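Local coordinates for protein beta-glucanase (Bacteroides thetaiotaomicron, PDB 6EUG) that probably hydrolyses glycosidic bonds of arabinogalactan-type polysaccharides, the part given here being its glycoside hydrolase family 43 domain, probably a beta-1,3-galactosidase, at residues N41-H46 with Y57-E62; I254-G259 with G299-L304; H261-A266 with I277-T282. One frame throughout, in Å; residues are numbered along the deposited sequence.

Contacts 1 and 3 are buried and close to the bound glucoimidazole, whereas contact 2 is only partly buried and lies on the other side of the chain's centre from contact 1. Contact 1 lays the loop before strand 48-53 on strand 56-62 of the first four-stranded sheet. Contacts 2 and 3 share the sheet of strands 265-270 to 302-304 and touch where Phe257 packs on Asn262; contact 3 lies on a hairpin within that sheet, and contact 2 joins the sheet to the preceding one. The chemistry follows position: contacts 1 and 3 combine backbone pairing with polar side chains near the ligand, while contact 2 has no hydrogen bond across it and relies on apolar and aromatic packing.

Contact 1: N41-H46 with Y57-E62; sequences NVINAH and YYWFGE
Ala45 overlaps the indole of Trp59, its CB lying over the five-membered ring at 3.8 Å from the centroid. Ile43 lies over the same face, farther along the indole: its CG2 branch sits 4.2 Å from the centroid of the six-membered ring, and the two side chains cross at about a right angle. Trp59 reaches this place with CG anti to its backbone N (chi1 179°), which lays the indole beneath both residues. Its NE1 also makes a weak, bent hydrogen bond to the carbonyl O of Ala45 (3.2 Å). Trp352 and Trp86 meet the same indole from elsewhere in the fold.

Beyond Ala45 the two chains close up. The absence of a side chain at Gly61 lets its CA come within 3.8 Å of Ala45 C. His46 and Glu62 then form an antiparallel hydrogen-bonded pair: His46 N gives to Glu62 O and Glu62 N gives to His46 O at 2.8 Å, both nearly straight and each using a carbonyl lone pair. Glu62 O also lies at the edge of the imidazole, 3.4 Å from His46 CD2.

The Glu62 side chain starts alongside the His46 carbonyl, with CG 3.2 Å from His46 O, and then runs on extended. Its carboxylate is gripped at both oxygens, OE2 by a salt bridge to Arg64 and OE1 by the backbone N of Arg111, a ligand-pocket residue. These two bonds should fix the rotation of the carboxylate. Asn44 OD1 accepts a bond from Arg64 N, tying the loop to the same corner.

The Glu62 side chain is about 5 Å from the bound glucoimidazole, so the contact belongs to the second shell of the sugar pocket at the end of strand 56-62, in the first sheet, consistent with the five-bladed beta-propeller of family 43.

Contact 2: I254-G259 with G299-L304; sequences IRIFPG and GEWKQL
Ile256 places CD1 over the face of the Trp301 indole, 4.0 Å from the centroid of the five-membered ring and 17° off its normal, a CH-pi contact. Ile254 CD1 approaches the same ring obliquely, 4.1 Å from Trp301 NE1, and also lies 3.6 Å from the carbonyl O of Gly299. Phe257 crosses Trp301 at about a right angle, nearer the backbone: its CE2 is 3.8 Å from Trp301 CB. Further round the phenyl ring, CE1 lies 3.9 Å from Gln303 CB, while CZ points edge-on at the carbonyl carbon of Lys302.

Behind these touching atoms stand the groups that position them. Phe257 has a left-handed backbone (phi 51°), which turns the chain out of the strand and swings its ring toward 301-303. Trp301 NE1 is bonded to Met297 O, anchoring the indole edge.

The two segments run almost alike in direction, without hydrogen bonds between them. Strand 252-256 edges the sheet that starts at 215-219, and strand 302-304 edges the one that starts at 265-270; Trp301 bridges the two, touching Ile239 of strand 236-242 as well as Met276 and Ala294 of strands 273-279 and 290-294.

Contact 3: H261-A266 with I277-T282; sequences HNEAPA and ITSGCT
His261 turns one face of its imidazole to Cys281, whose CB stands 3.7 Å from the ring centroid and 18° off the normal. The sulfur is anti to the backbone N (chi1 -160°) and therefore reaches along the ring to its rim, where SG meets CD2 and NE2 obliquely, as a sulfur-aromatic contact rather than a stack.

Asn262 and Thr278 meet at an angle. Thr278 OG1 donates to Asn262 OD1 at 2.8 Å, coming from 30° out of the amide's carbonyl plane. The same OD1 accepts from Arg290 NH1, so two donors grip this buried oxygen. Ser279 points its hydroxyl a different way, beside Glu263 CB and Ala264 CB; OG donates to Gly280 O at 2.8 Å, on a lone pair, and accepts from Gln320, a residue of the glucoimidazole pocket.

Backbone pairing runs between these side chains. Glu263 and Ser279 form one antiparallel hydrogen-bonded pair, with Glu263 N to Ser279 O at 2.9 Å and Ser279 N, well above the carbonyl plane, to Glu263 O at 3.1 Å. Ala266 and Ile277 form the next, with Ile277 N to Ala266 O at 2.8 Å. Three steps on one chain match two on the other, a beta bulge. Here Ala264 adopts a left-handed backbone and the chain turns a corner, leaving Ala264 N to bond Asp214 and Ala264 O to bond Ser321.

The Ala264 side chain is about 5 Å from the bound glucoimidazole, and Asp214 and Gln320 line its pocket. The contact lies at the open end of hairpin 265-270/273-279, with strand 290-294 flanking Thr278 through Arg290 and Leu292, and strand 320-327 packing against Ala264, Ala266 and Ile277.

Contact 1: N41-H46 with Y57-E62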
ATOM      1  N   ASN A  41     -12.490  20.820 -10.446  1.00 21.27           N
ATOM      2  CA  ASN A  41     -13.185  19.586 -10.021  1.00 21.71           C
ATOM      3  C   ASN A  41     -12.470  18.954  -8.825  1.00 19.29           C
ATOM      4  O   ASN A  41     -11.241  18.981  -8.741  1.00 19.63           O
ATOM      5  CB  ASN A  41     -13.259  18.578 -11.179  1.00 22.82           C
ATOM      6  CG  ASN A  41     -14.108  19.093 -12.344  1.00 23.73           C
ATOM      7  OD1 ASN A  41     -13.731  18.967 -13.526  1.00 29.18           O
ATOM      8  ND2 ASN A  41     -15.235  19.704 -12.016  1.00 23.27           N
ATOM      9  N   VAL A  42     -13.237  18.398  -7.892  1.00 18.74           N
ATOM     10  CA  VAL A  42     -12.643  17.754  -6.701  1.00 19.80           C
ATOM     11  C   VAL A  42     -11.643  16.646  -7.121  1.00 20.01           C
ATOM     12  O   VAL A  42     -11.935  15.850  -8.026  1.00 20.44           O
ATOM     13  CB  VAL A  42     -13.756  17.223  -5.750  1.00 21.11           C
ATOM     14  CG1 VAL A  42     -13.165  16.383  -4.615  1.00 22.25           C
ATOM     15  CG2 VAL A  42     -14.534  18.401  -5.152  1.00 22.34           C
ATOM     16  N   ILE A  43     -10.455  16.621  -6.500  1.00 18.73           N
ATOM     17  CA  ILE A  43      -9.444  15.600  -6.803  1.00 17.71           C
ATOM     18  C   ILE A  43      -9.925  14.265  -6.245  1.00 17.01           C
ATOM     19  O   ILE A  43     -10.266  14.177  -5.060  1.00 19.42           O
ATOM     20  CB  ILE A  43      -8.034  15.963  -6.235  1.00 18.28           C
ATOM     21  CG1 ILE A  43      -7.525  17.262  -6.923  1.00 19.17           C
ATOM     22  CG2 ILE A  43      -7.059  14.794  -6.413  1.00 19.40           C
ATOM     23  CD1 ILE A  43      -6.199  17.812  -6.401  1.00 19.62           C
ATOM     24  N   ASN A  44      -9.909  13.235  -7.092  1.00 15.66           N
ATOM     25  CA  ASN A  44     -10.412  11.892  -6.780  1.00 16.88           C
ATOM     26  C   ASN A  44      -9.289  10.872  -7.021  1.00 15.40           C
ATOM     27  O   ASN A  44      -9.184  10.305  -8.097  1.00 17.11           O
ATOM     28  CB  ASN A  44     -11.669  11.632  -7.654  1.00 16.89           C
ATOM     29  CG  ASN A  44     -12.482  10.411  -7.215  1.00 16.53           C
ATOM     30  OD1 ASN A  44     -12.115   9.684  -6.282  1.00 16.50           O
ATOM     31  ND2 ASN A  44     -13.645  10.225  -7.859  1.00 17.28           N
ATOM     32  N   ALA A  45      -8.442  10.665  -5.989  1.00 17.42           N
ATOM     33  CA  ALA A  45      -7.243   9.831  -6.059  1.00 16.69           C
ATOM     34  C   ALA A  45      -6.906   9.315  -4.658  1.00 14.35           C
ATOM     35  O   ALA A  45      -5.888   9.687  -4.049  1.00 16.23           O
ATOM     36  CB  ALA A  45      -6.063  10.589  -6.630  1.00 18.94           C
ATOM     37  N   HIS A  46      -7.747   8.396  -4.195  1.00 14.03           N
ATOM     38  CA  HIS A  46      -7.677   7.889  -2.793  1.00 13.77           C
ATOM     39  C   HIS A  46      -6.757   6.633  -2.692  1.00 14.44           C
ATOM     40  O   HIS A  46      -6.548   5.915  -3.674  1.00 14.45           O
ATOM     41  CB  HIS A  46      -9.125   7.629  -2.276  1.00 14.67           C
ATOM     42  CG  HIS A  46     -10.077   8.759  -2.543  1.00 15.07           C
ATOM     43  ND1 HIS A  46     -10.252   9.837  -1.683  1.00 15.89           N
ATOM     44  CD2 HIS A  46     -10.819   9.039  -3.645  1.00 14.95           C
ATOM     45  CE1 HIS A  46     -11.090  10.700  -2.232  1.00 15.45           C
ATOM     46  NE2 HIS A  46     -11.420  10.260  -3.435  1.00 14.34           N
ATOM     47  N   TYR A  57       5.502  15.547 -11.322  1.00 18.64           N
ATOM     48  CA  TYR A  57       4.925  14.593 -10.381  1.00 19.52           C
ATOM     49  C   TYR A  57       3.623  14.011 -10.968  1.00 19.25           C
ATOM     50  O   TYR A  57       2.828  14.748 -11.524  1.00 17.65           O
ATOM     51  CB  TYR A  57       4.628  15.288  -9.014  1.00 17.99           C
ATOM     52  CG  TYR A  57       5.891  15.820  -8.367  1.00 17.62           C
ATOM     53  CD1 TYR A  57       6.660  15.011  -7.555  1.00 17.15           C
ATOM     54  CD2 TYR A  57       6.276  17.155  -8.538  1.00 17.61           C
ATOM     55  CE1 TYR A  57       7.842  15.476  -7.003  1.00 17.66           C
ATOM     56  CE2 TYR A  57       7.448  17.639  -8.009  1.00 16.05           C
ATOM     57  CZ  TYR A  57       8.199  16.831  -7.187  1.00 16.49           C
ATOM     58  OH  TYR A  57       9.377  17.325  -6.648  1.00 16.70           O
ATOM     59  N   TYR A  58       3.465  12.691 -10.843  1.00 17.80           N
ATOM     60  CA  TYR A  58       2.223  11.955 -11.151  1.00 16.84           C
ATOM     61  C   TYR A  58       1.663  11.299  -9.892  1.00 16.94           C
ATOM     62  O   TYR A  58       2.377  10.566  -9.218  1.00 15.41           O
ATOM     63  CB  TYR A  58       2.490  10.924 -12.249  1.00 16.78           C
ATOM     64  CG  TYR A  58       2.915  11.570 -13.549  1.00 17.59           C
ATOM     65  CD1 TYR A  58       4.260  11.888 -13.802  1.00 17.98           C
ATOM     66  CD2 TYR A  58       1.995  11.890 -14.523  1.00 17.65           C
ATOM     67  CE1 TYR A  58       4.643  12.501 -14.999  1.00 17.96           C
ATOM     68  CE2 TYR A  58       2.383  12.495 -15.717  1.00 18.17           C
ATOM     69  CZ  TYR A  58       3.705  12.811 -15.952  1.00 17.40           C
ATOM     70  OH  TYR A  58       4.101  13.456 -17.141  1.00 20.46           O
ATOM     71  N   TRP A  59       0.381  11.586  -9.620  1.00 14.86           N
ATOM     72  CA  TRP A  59      -0.381  11.086  -8.457  1.00 15.54           C
ATOM     73  C   TRP A  59      -1.421  10.106  -8.984  1.00 15.69           C
ATOM     74  O   TRP A  59      -2.262  10.492  -9.771  1.00 17.14           O
ATOM     75  CB  TRP A  59      -1.042  12.266  -7.762  1.00 16.01           C
ATOM     76  CG  TRP A  59      -1.915  12.006  -6.526  1.00 16.29           C
ATOM     77  CD1 TRP A  59      -2.247  10.793  -5.951  1.00 16.54           C
ATOM     78  CD2 TRP A  59      -2.586  13.012  -5.744  1.00 17.40           C
ATOM     79  NE1 TRP A  59      -3.063  11.014  -4.844  1.00 16.31           N
ATOM     80  CE2 TRP A  59      -3.298  12.356  -4.718  1.00 16.21           C
ATOM     81  CE3 TRP A  59      -2.673  14.418  -5.832  1.00 17.20           C
ATOM     82  CZ2 TRP A  59      -4.093  13.052  -3.791  1.00 16.84           C
ATOM     83  CZ3 TRP A  59      -3.433  15.111  -4.907  1.00 17.27           C
ATOM     84  CH2 TRP A  59      -4.139  14.436  -3.891  1.00 17.64           C
ATOM     85  N   PHE A  60      -1.277   8.828  -8.644  1.00 13.79           N
ATOM     86  CA  PHE A  60      -2.258   7.779  -8.958  1.00 14.55           C
ATOM     87  C   PHE A  60      -3.098   7.424  -7.749  1.00 14.47           C
ATOM     88  O   PHE A  60      -2.555   7.344  -6.626  1.00 14.43           O
ATOM     89  CB  PHE A  60      -1.553   6.514  -9.470  1.00 15.35           C
ATOM     90  CG  PHE A  60      -0.570   6.766 -10.587  1.00 14.28           C
ATOM     91  CD1 PHE A  60       0.765   7.150 -10.325  1.00 15.72           C
ATOM     92  CD2 PHE A  60      -0.999   6.722 -11.936  1.00 15.75           C
ATOM     93  CE1 PHE A  60       1.653   7.413 -11.367  1.00 16.01           C
ATOM     94  CE2 PHE A  60      -0.110   6.975 -12.971  1.00 15.69           C
ATOM     95  CZ  PHE A  60       1.215   7.329 -12.686  1.00 15.07           C
ATOM     96  N   GLY A  61      -4.406   7.162  -7.948  1.00 14.05           N
ATOM     97  CA  GLY A  61      -5.243   6.714  -6.826  1.00 13.96           C
ATOM     98  C   GLY A  61      -6.579   6.134  -7.299  1.00 14.53           C
ATOM     99  O   GLY A  61      -6.908   6.149  -8.514  1.00 14.18           O
ATOM    100  N   GLU A  62      -7.354   5.656  -6.324  1.00 13.05           N
ATOM    101  CA  GLU A  62      -8.706   5.084  -6.551  1.00 13.97           C
ATOM    102  C   GLU A  62      -9.683   6.187  -6.962  1.00 14.43           C
ATOM    103  O   GLU A  62      -9.728   7.266  -6.313  1.00 15.20           O
ATOM    104  CB  GLU A  62      -9.218   4.474  -5.261  1.00 16.05           C
ATOM    105  CG  GLU A  62      -8.334   3.417  -4.638  1.00 12.92           C
ATOM    106  CD  GLU A  62      -8.517   3.263  -3.133  1.00 12.93           C
ATOM    107  OE1 GLU A  62      -7.787   2.434  -2.550  1.00 14.37           O
ATOM    108  OE2 GLU A  62      -9.405   3.950  -2.540  1.00 14.49           O
TER

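Contact 2: I254-G259 with G299-L304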
ATOM      1  N   ILE A 254       9.767 -12.704   2.945  1.00 15.30           N
ATOM      2  CA  ILE A 254       9.717 -12.875   4.412  1.00 14.57           C
ATOM      3  C   ILE A 254       8.298 -12.550   4.950  1.00 13.97           C
ATOM      4  O   ILE A 254       7.487 -11.889   4.273  1.00 13.79           O
ATOM      5  CB  ILE A 254      10.794 -12.059   5.169  1.00 15.76           C
ATOM      6  CG1 ILE A 254      10.583 -10.526   5.037  1.00 17.62           C
ATOM      7  CG2 ILE A 254      12.175 -12.513   4.727  1.00 16.11           C
ATOM      8  CD1 ILE A 254      11.402  -9.653   5.976  1.00 19.00           C
ATOM      9  N   ARG A 255       8.032 -12.984   6.178  1.00 13.93           N
ATOM     10  CA  ARG A 255       6.803 -12.646   6.895  1.00 14.30           C
ATOM     11  C   ARG A 255       7.197 -12.003   8.240  1.00 15.88           C
ATOM     12  O   ARG A 255       8.141 -12.459   8.909  1.00 17.22           O
ATOM     13  CB  ARG A 255       5.899 -13.890   7.062  1.00 14.88           C
ATOM     14  CG  ARG A 255       6.398 -14.990   7.992  1.00 15.75           C
ATOM     15  CD  ARG A 255       5.511 -16.232   7.942  1.00 15.37           C
ATOM     16  NE  ARG A 255       4.219 -16.094   8.632  1.00 15.15           N
ATOM     17  CZ  ARG A 255       3.961 -16.446   9.891  1.00 15.32           C
ATOM     18  NH1 ARG A 255       4.900 -16.964  10.669  1.00 17.17           N
ATOM     19  NH2 ARG A 255       2.712 -16.314  10.356  1.00 16.33           N
ATOM     20  N   ILE A 256       6.502 -10.933   8.616  1.00 15.27           N
ATOM     21  CA  ILE A 256       6.836 -10.166   9.810  1.00 15.74           C
ATOM     22  C   ILE A 256       5.581  -9.782  10.587  1.00 13.90           C
ATOM     23  O   ILE A 256       4.473  -9.654  10.029  1.00 15.03           O
ATOM     24  CB  ILE A 256       7.685  -8.899   9.506  1.00 15.46           C
ATOM     25  CG1 ILE A 256       6.976  -7.976   8.475  1.00 16.54           C
ATOM     26  CG2 ILE A 256       9.084  -9.289   9.012  1.00 16.65           C
ATOM     27  CD1 ILE A 256       7.658  -6.624   8.293  1.00 16.72           C
ATOM     28  N   PHE A 257       5.749  -9.627  11.898  1.00 14.10           N
ATOM     29  CA  PHE A 257       4.634  -9.279  12.805  1.00 15.78           C
ATOM     30  C   PHE A 257       3.414 -10.162  12.668  1.00 15.90           C
ATOM     31  O   PHE A 257       2.283  -9.660  12.510  1.00 16.30           O
ATOM     32  CB  PHE A 257       4.278  -7.748  12.767  1.00 17.43           C
ATOM     33  CG  PHE A 257       5.479  -6.881  12.991  1.00 16.58           C
ATOM     34  CD1 PHE A 257       6.033  -6.815  14.272  1.00 16.27           C
ATOM     35  CD2 PHE A 257       6.109  -6.215  11.936  1.00 15.53           C
ATOM     36  CE1 PHE A 257       7.211  -6.115  14.498  1.00 16.70           C
ATOM     37  CE2 PHE A 257       7.286  -5.508  12.165  1.00 15.88           C
ATOM     38  CZ  PHE A 257       7.839  -5.476  13.460  1.00 15.71           C
ATOM     39  N   PRO A 258       3.610 -11.496  12.765  1.00 16.48           N
ATOM     40  CA  PRO A 258       2.453 -12.363  12.641  1.00 16.91           C
ATOM     41  C   PRO A 258       1.411 -12.195  13.747  1.00 15.44           C
ATOM     42  O   PRO A 258       1.726 -12.226  14.949  1.00 20.14           O
ATOM     43  CB  PRO A 258       3.048 -13.766  12.605  1.00 21.15           C
ATOM     44  CG  PRO A 258       4.398 -13.647  13.237  1.00 22.45           C
ATOM     45  CD  PRO A 258       4.860 -12.246  12.926  1.00 19.21           C
ATOM     46  N   GLY A 259       0.165 -12.038  13.328  1.00 14.38           N
ATOM     47  CA  GLY A 259      -0.915 -11.741  14.242  1.00 16.48           C
ATOM     48  C   GLY A 259      -1.063 -10.273  14.629  1.00 18.82           C
ATOM     49  O   GLY A 259      -1.988  -9.925  15.375  1.00 19.87           O
ATOM     50  N   GLY A 299      15.677  -8.524   6.285  1.00 13.92           N
ATOM     51  CA  GLY A 299      16.143  -8.891   7.640  1.00 14.97           C
ATOM     52  C   GLY A 299      15.060  -8.828   8.700  1.00 15.57           C
ATOM     53  O   GLY A 299      13.885  -8.815   8.383  1.00 16.30           O
ATOM     54  N   GLU A 300      15.462  -8.847   9.973  1.00 15.85           N
ATOM     55  CA  GLU A 300      14.529  -8.686  11.072  1.00 15.78           C
ATOM     56  C   GLU A 300      14.047  -7.265  11.271  1.00 14.05           C
ATOM     57  O   GLU A 300      14.821  -6.322  11.202  1.00 16.79           O
ATOM     58  CB  GLU A 300      15.155  -9.201  12.380  1.00 17.41           C
ATOM     59  CG  GLU A 300      15.337 -10.707  12.430  1.00 22.83           C
ATOM     60  CD  GLU A 300      14.038 -11.494  12.596  1.00 24.78           C
ATOM     61  OE1 GLU A 300      12.948 -10.929  12.932  1.00 28.47           O
ATOM     62  OE2 GLU A 300      14.128 -12.725  12.394  1.00 29.72           O
ATOM     63  N   TRP A 301      12.736  -7.116  11.493  1.00 13.53           N
ATOM     64  CA  TRP A 301      12.082  -5.833  11.760  1.00 14.39           C
ATOM     65  C   TRP A 301      11.649  -5.691  13.252  1.00 13.88           C
ATOM     66  O   TRP A 301      11.406  -6.695  13.939  1.00 15.98           O
ATOM     67  CB  TRP A 301      10.856  -5.650  10.853  1.00 15.18           C
ATOM     68  CG  TRP A 301      11.171  -5.436   9.345  1.00 14.01           C
ATOM     69  CD1 TRP A 301      11.686  -6.336   8.438  1.00 14.56           C
ATOM     70  CD2 TRP A 301      11.005  -4.223   8.646  1.00 14.04           C
ATOM     71  NE1 TRP A 301      11.826  -5.731   7.194  1.00 14.04           N
ATOM     72  CE2 TRP A 301      11.448  -4.427   7.311  1.00 14.75           C
ATOM     73  CE3 TRP A 301      10.574  -2.934   9.032  1.00 13.44           C
ATOM     74  CZ2 TRP A 301      11.403  -3.406   6.349  1.00 15.65           C
ATOM     75  CZ3 TRP A 301      10.546  -1.936   8.085  1.00 15.01           C
ATOM     76  CH2 TRP A 301      10.974  -2.168   6.761  1.00 14.97           C
ATOM     77  N   LYS A 302      11.560  -4.426  13.705  1.00 15.15           N
ATOM     78  CA  LYS A 302      11.235  -4.037  15.092  1.00 18.64           C
ATOM     79  C   LYS A 302      10.102  -3.022  15.088  1.00 15.73           C
ATOM     80  O   LYS A 302      10.026  -2.196  14.166  1.00 14.95           O
ATOM     81  CB  LYS A 302      12.427  -3.330  15.817  1.00 23.08           C
ATOM     82  CG  LYS A 302      13.765  -4.029  15.816  1.00 26.26           C
ATOM     83  CD  LYS A 302      14.688  -3.532  16.905  1.00 27.53           C
ATOM     84  CE  LYS A 302      15.462  -2.288  16.552  1.00 34.98           C
ATOM     85  NZ  LYS A 302      16.878  -2.413  17.048  1.00 37.34           N
ATOM     86  N   GLN A 303       9.245  -3.067  16.109  1.00 15.25           N
ATOM     87  CA  GLN A 303       8.152  -2.131  16.258  1.00 14.39           C
ATOM     88  C   GLN A 303       8.490  -1.043  17.276  1.00 13.56           C
ATOM     89  O   GLN A 303       8.919  -1.349  18.420  1.00 15.59           O
ATOM     90  CB  GLN A 303       6.860  -2.865  16.642  1.00 13.71           C
ATOM     91  CG  GLN A 303       5.663  -1.925  16.849  1.00 14.49           C
ATOM     92  CD  GLN A 303       4.344  -2.659  16.991  1.00 15.42           C
ATOM     93  OE1 GLN A 303       4.295  -3.894  16.876  1.00 17.65           O
ATOM     94  NE2 GLN A 303       3.265  -1.907  17.250  1.00 17.31           N
ATOM     95  N   LEU A 304       8.322   0.211  16.855  1.00 13.75           N
ATOM     96  CA  LEU A 304       8.524   1.421  17.677  1.00 15.55           C
ATOM     97  C   LEU A 304       7.208   2.173  17.990  1.00 15.98           C
ATOM     98  O   LEU A 304       6.140   1.850  17.419  1.00 14.76           O
ATOM     99  CB  LEU A 304       9.532   2.352  16.967  1.00 16.52           C
ATOM    100  CG  LEU A 304      11.055   2.078  17.078  1.00 19.15           C
ATOM    101  CD1 LEU A 304      11.468   0.662  16.692  1.00 19.79           C
ATOM    102  CD2 LEU A 304      11.787   3.039  16.163  1.00 21.58           C
TER

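Contact 3: H261-A266 with I277-T282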
ATOM      1  N   HIS A 261      -1.874  -7.597  12.731  1.00 16.90           N
ATOM      2  CA  HIS A 261      -2.950  -6.874  12.031  1.00 17.31           C
ATOM      3  C   HIS A 261      -2.484  -5.483  11.511  1.00 19.18           C
ATOM      4  O   HIS A 261      -3.222  -4.494  11.581  1.00 22.96           O
ATOM      5  CB  HIS A 261      -4.170  -6.705  12.984  1.00 19.12           C
ATOM      6  CG  HIS A 261      -5.385  -7.479  12.598  1.00 20.47           C
ATOM      7  ND1 HIS A 261      -6.387  -7.765  13.505  1.00 21.46           N
ATOM      8  CD2 HIS A 261      -5.795  -7.972  11.409  1.00 20.22           C
ATOM      9  CE1 HIS A 261      -7.346  -8.433  12.889  1.00 17.64           C
ATOM     10  NE2 HIS A 261      -7.018  -8.554  11.612  1.00 21.78           N
ATOM     11  N   ASN A 262      -1.255  -5.408  11.004  1.00 15.42           N
ATOM     12  CA  ASN A 262      -0.760  -4.201  10.349  1.00 14.35           C
ATOM     13  C   ASN A 262      -1.309  -4.096   8.914  1.00 13.50           C
ATOM     14  O   ASN A 262      -1.315  -5.084   8.174  1.00 15.93           O
ATOM     15  CB  ASN A 262       0.779  -4.210  10.306  1.00 12.56           C
ATOM     16  CG  ASN A 262       1.398  -4.012  11.682  1.00 13.92           C
ATOM     17  OD1 ASN A 262       1.461  -2.852  12.217  1.00 16.31           O
ATOM     18  ND2 ASN A 262       1.853  -5.115  12.282  1.00 15.82           N
ATOM     19  N   GLU A 263      -1.683  -2.863   8.554  0.50 13.79           N
ATOM     20  CA  GLU A 263      -2.390  -2.557   7.303  0.50 13.30           C
ATOM     21  C   GLU A 263      -1.858  -1.268   6.669  0.50 12.94           C
ATOM     22  O   GLU A 263      -0.974  -0.630   7.226  0.50 12.20           O
ATOM     23  CB  GLU A 263      -3.906  -2.432   7.584  0.50 13.17           C
ATOM     24  CG  GLU A 263      -4.501  -3.510   8.493  0.50 14.22           C
ATOM     25  CD  GLU A 263      -4.306  -4.965   8.039  0.50 14.21           C
ATOM     26  OE1 GLU A 263      -4.229  -5.273   6.833  0.50 15.35           O
ATOM     27  OE2 GLU A 263      -4.240  -5.839   8.925  0.50 18.55           O
ATOM     28  N   ALA A 264      -2.340  -0.919   5.471  1.00 12.71           N
ATOM     29  CA  ALA A 264      -2.016   0.387   4.877  1.00 11.78           C
ATOM     30  C   ALA A 264      -0.518   0.771   4.931  1.00 11.41           C
ATOM     31  O   ALA A 264      -0.180   1.889   5.344  1.00 14.31           O
ATOM     32  CB  ALA A 264      -2.863   1.463   5.514  1.00 13.42           C
ATOM     33  N   PRO A 265       0.357  -0.135   4.484  1.00 11.50           N
ATOM     34  CA  PRO A 265       1.818   0.148   4.630  1.00 12.33           C
ATOM     35  C   PRO A 265       2.331   1.309   3.766  1.00 12.71           C
ATOM     36  O   PRO A 265       1.928   1.440   2.573  1.00 13.66           O
ATOM     37  CB  PRO A 265       2.462  -1.175   4.190  1.00 12.96           C
ATOM     38  CG  PRO A 265       1.480  -1.732   3.236  1.00 14.06           C
ATOM     39  CD  PRO A 265       0.151  -1.470   3.889  1.00 13.19           C
ATOM     40  N   ALA A 266       3.222   2.120   4.347  1.00 13.02           N
ATOM     41  CA  ALA A 266       3.950   3.187   3.672  1.00 14.75           C
ATOM     42  C   ALA A 266       5.415   3.088   4.140  1.00 14.49           C
ATOM     43  O   ALA A 266       5.693   2.818   5.311  1.00 16.53           O
ATOM     44  CB  ALA A 266       3.358   4.555   4.020  1.00 16.78           C
ATOM     45  N   ILE A 277       5.493   2.871   8.080  1.00 13.76           N
ATOM     46  CA  ILE A 277       4.326   3.288   8.888  1.00 10.63           C
ATOM     47  C   ILE A 277       3.131   2.470   8.436  1.00 13.65           C
ATOM     48  O   ILE A 277       2.876   2.341   7.229  1.00 14.94           O
ATOM     49  CB  ILE A 277       4.041   4.822   8.836  1.00 11.12           C
ATOM     50  CG1 ILE A 277       5.246   5.588   9.404  1.00 14.45           C
ATOM     51  CG2 ILE A 277       2.734   5.174   9.556  1.00 14.38           C
ATOM     52  CD1 ILE A 277       5.175   7.106   9.308  1.00 14.35           C
ATOM     53  N   THR A 278       2.396   1.960   9.428  1.00 13.73           N
ATOM     54  CA  THR A 278       1.189   1.178   9.205  1.00 13.26           C
ATOM     55  C   THR A 278       0.052   1.633  10.108  1.00 14.73           C
ATOM     56  O   THR A 278       0.281   2.361  11.097  1.00 16.65           O
ATOM     57  CB  THR A 278       1.478  -0.320   9.434  1.00 13.68           C
ATOM     58  OG1 THR A 278       1.967  -0.514  10.768  1.00 14.09           O
ATOM     59  CG2 THR A 278       2.543  -0.828   8.482  1.00 15.24           C
ATOM     60  N   SER A 279      -1.175   1.206   9.768  1.00 15.00           N
ATOM     61  CA  SER A 279      -2.330   1.323  10.666  1.00 16.16           C
ATOM     62  C   SER A 279      -2.638  -0.047  11.272  1.00 15.86           C
ATOM     63  O   SER A 279      -2.127  -1.064  10.824  1.00 13.04           O
ATOM     64  CB  SER A 279      -3.600   1.817   9.893  1.00 14.65           C
ATOM     65  OG  SER A 279      -4.110   0.810   9.032  1.00 14.39           O
ATOM     66  N   GLY A 280      -3.512  -0.070  12.276  1.00 16.01           N
ATOM     67  CA  GLY A 280      -4.184  -1.314  12.646  1.00 17.70           C
ATOM     68  C   GLY A 280      -5.349  -1.636  11.712  1.00 18.73           C
ATOM     69  O   GLY A 280      -5.526  -0.998  10.647  1.00 16.13           O
ATOM     70  N   CYS A 281      -6.146  -2.619  12.123  1.00 22.01           N
ATOM     71  CA  CYS A 281      -7.249  -3.165  11.319  1.00 22.57           C
ATOM     72  C   CYS A 281      -8.583  -2.899  12.015  1.00 22.01           C
ATOM     73  O   CYS A 281      -9.038  -3.709  12.829  1.00 26.61           O
ATOM     74  CB  CYS A 281      -7.053  -4.681  11.086  1.00 28.15           C
ATOM     75  SG  CYS A 281      -7.987  -5.332   9.690  1.00 38.42           S
ATOM     76  N   THR A 282      -9.159  -1.728  11.748  1.00 21.21           N
ATOM     77  CA  THR A 282     -10.458  -1.335  12.343  1.00 19.62           C
ATOM     78  C   THR A 282     -11.427  -0.760  11.314  1.00 22.06           C
ATOM     79  O   THR A 282     -12.051   0.276  11.553  1.00 23.55           O
ATOM     80  CB  THR A 282     -10.249  -0.324  13.485  1.00 21.70           C
ATOM     81  OG1 THR A 282      -9.540   0.829  12.996  1.00 21.83           O
ATOM     82  CG2 THR A 282      -9.447  -0.982  14.622  1.00 22.09           C
TER